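Local coordinates for protein second substrate binding domain of putative amino acid ABC transporter (Streptococcus pneumoniae, PDB 4OEN) that probably binds an amino acid outside the cell and delivers it to the membrane-embedded part of an ABC transporter, at residues K34-D39 against A206-N211. Residues are numbered along the deposited sequence; the frame is centred on the assembly and turned at random.
Sequences KAIAKD and ANLKAN. With SO4 (sulfate ion), chain C.
Leu-208 lays its CD1 methyl against the helix that holds Ala-35 and Ile-36, reaching CB of Ala-35 and CG1 of Ile-36, each at 3.6 Å from CD1. Its CG stands anti to the carbonyl carbon, which carries the branched end across to the other helix. Leucine suits this place because that end reaches into the gap between segments whose axes lie 10.4 Å apart, where one methyl meets both neighbours. Ala-35 presents just a methyl, so the leucine can settle close against the side of the helix. Ile-36, buried, meets the same CD1 with the CG1 arm of its side chain and also packs on Phe-42, a double task suited to a branched apolar residue. Beyond these two, Leu-208 touches Leu-32 one turn earlier in helix 28-40 and Phe-214 of the last helix, 213-222, which makes it a shared apolar centre for three helices.

At the more open margin the contact turns polar. Asn-207 ND2 donates to Asp-39 OD2 at 2.9 Å, and the bond is nearly straight, with an angle of 174° at the hydrogen. The carboxylate, a strong acceptor suited to this partly exposed edge, lies with OD2 in the amide plane and offers its syn lone pair, although the two planar groups are turned 68° apart. Asparagine has two N-H groups to give: ND2 also reaches O3 of a sulfate at 3.0 Å, through a more bent bond. Gln-40 NE2 holds the same ion, which probably came from the crystallisation liquor.

The two segments run at 102° to each other, joining helix 28-40 to helix 195-210. Late helices returning to pack on an early one are characteristic of the type II periplasmic binding protein fold of family 3 solute-binding proteins.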
loop_
_atom_site.group_PDB
_atom_site.type_symbol
_atom_site.label_atom_id
_atom_site.label_comp_id
_atom_site.label_asym_id
_atom_site.label_seq_id
_atom_site.Cartn_x
_atom_site.Cartn_y
_atom_site.Cartn_z
ATOM N N LYS A 34 -2.218 -12.730 -10.688
ATOM C CA LYS A 34 -2.641 -13.336 -11.946
ATOM C C LYS A 34 -1.511 -13.401 -12.968
ATOM O O LYS A 34 -1.366 -14.406 -13.662
ATOM C CB LYS A 34 -3.813 -12.566 -12.536
ATOM C CG LYS A 34 -5.076 -12.713 -11.720
ATOM C CD LYS A 34 -6.151 -11.801 -12.234
ATOM C CE LYS A 34 -7.287 -11.730 -11.232
ATOM N NZ LYS A 34 -8.405 -10.892 -11.731
ATOM N N ALA A 35 -0.724 -12.329 -13.072
ATOM C CA ALA A 35 0.403 -12.325 -14.011
ATOM C C ALA A 35 1.491 -13.314 -13.610
ATOM O O ALA A 35 2.145 -13.925 -14.473
ATOM C CB ALA A 35 0.992 -10.920 -14.133
ATOM N N ILE A 36 1.699 -13.454 -12.305
ATOM C CA ILE A 36 2.703 -14.379 -11.804
ATOM C C ILE A 36 2.247 -15.816 -12.039
ATOM O O ILE A 36 3.026 -16.658 -12.470
ATOM C CB ILE A 36 2.991 -14.105 -10.321
ATOM C CG1 ILE A 36 3.805 -12.814 -10.210
ATOM C CG2 ILE A 36 3.732 -15.267 -9.674
ATOM C CD1 ILE A 36 4.184 -12.406 -8.793
ATOM N N ALA A 37 0.976 -16.094 -11.785
ATOM C CA ALA A 37 0.461 -17.439 -12.004
ATOM C C ALA A 37 0.620 -17.846 -13.463
ATOM O O ALA A 37 1.006 -18.971 -13.777
ATOM C CB ALA A 37 -1.001 -17.526 -11.574
ATOM N N LYS A 38 0.345 -16.910 -14.357
ATOM C CA LYS A 38 0.432 -17.185 -15.775
ATOM C C LYS A 38 1.888 -17.351 -16.219
ATOM O O LYS A 38 2.202 -18.213 -17.040
ATOM C CB LYS A 38 -0.258 -16.075 -16.562
ATOM C CG LYS A 38 -0.264 -16.311 -18.063
ATOM C CD LYS A 38 -1.117 -15.281 -18.778
ATOM C CE LYS A 38 -1.169 -15.556 -20.275
ATOM N NZ LYS A 38 -2.081 -14.617 -20.983
ATOM N N ASP A 39 2.776 -16.529 -15.667
ATOM C CA ASP A 39 4.200 -16.596 -15.996
ATOM C C ASP A 39 4.824 -17.913 -15.543
ATOM O O ASP A 39 5.680 -18.489 -16.224
ATOM C CB ASP A 39 4.937 -15.418 -15.351
ATOM C CG ASP A 39 6.438 -15.466 -15.587
ATOM O OD1 ASP A 39 6.861 -15.101 -16.696
ATOM O OD2 ASP A 39 7.196 -15.839 -14.666
ATOM N N ALA A 206 10.409 -11.563 -10.348
ATOM C CA ALA A 206 11.654 -11.180 -11.014
ATOM C C ALA A 206 11.467 -11.114 -12.526
ATOM O O ALA A 206 11.958 -10.194 -13.183
ATOM C CB ALA A 206 12.773 -12.151 -10.657
ATOM N N ASN A 207 10.761 -12.090 -13.084
ATOM C CA ASN A 207 10.505 -12.071 -14.527
ATOM C C ASN A 207 9.689 -10.852 -14.945
ATOM O O ASN A 207 9.996 -10.201 -15.936
ATOM C CB ASN A 207 9.786 -13.345 -14.966
ATOM C CG ASN A 207 10.677 -14.566 -14.892
ATOM O OD1 ASN A 207 11.900 -14.446 -14.892
ATOM N ND2 ASN A 207 10.069 -15.751 -14.841
ATOM N N LEU A 208 8.647 -10.538 -14.184
ATOM C CA LEU A 208 7.804 -9.390 -14.515
ATOM C C LEU A 208 8.551 -8.069 -14.338
ATOM O O LEU A 208 8.294 -7.102 -15.047
ATOM C CB LEU A 208 6.532 -9.395 -13.659
ATOM C CG LEU A 208 5.609 -10.591 -13.920
ATOM C CD1 LEU A 208 4.415 -10.571 -12.961
ATOM C CD2 LEU A 208 5.137 -10.657 -15.365
ATOM N N LYS A 209 9.462 -8.008 -13.378
ATOM C CA LYS A 209 10.309 -6.827 -13.261
ATOM C C LYS A 209 11.245 -6.718 -14.466
ATOM O O LYS A 209 11.398 -5.645 -15.055
ATOM C CB LYS A 209 11.105 -6.863 -11.958
ATOM C CG LYS A 209 10.295 -6.415 -10.757
ATOM C CD LYS A 209 11.114 -6.545 -9.487
ATOM C CE LYS A 209 10.344 -6.060 -8.270
ATOM N NZ LYS A 209 11.165 -6.225 -7.031
ATOM N N ALA A 210 11.853 -7.833 -14.855
ATOM C CA ALA A 210 12.868 -7.801 -15.906
ATOM C C ALA A 210 12.298 -7.377 -17.260
ATOM O O ALA A 210 12.990 -6.727 -18.042
ATOM C CB ALA A 210 13.536 -9.159 -16.025
ATOM N N ASN A 211 11.041 -7.718 -17.541
ATOM C CA ASN A 211 10.489 -7.459 -18.875
ATOM C C ASN A 211 9.527 -6.279 -18.935
ATOM O O ASN A 211 8.878 -6.051 -19.956
ATOM C CB ASN A 211 9.801 -8.714 -19.434
ATOM C CG ASN A 211 8.523 -9.093 -18.690
ATOM O OD1 ASN A 211 8.028 -8.372 -17.819
ATOM N ND2 ASN A 211 7.978 -10.254 -19.044
HETATM S S SO4 C . 11.443 -19.180 -14.568
HETATM O O1 SO4 C . 10.299 -19.193 -15.477
HETATM O O2 SO4 C . 12.663 -18.909 -15.324
HETATM O O3 SO4 C . 11.260 -18.149 -13.553
HETATM O O4 SO4 C . 11.556 -20.481 -13.914
#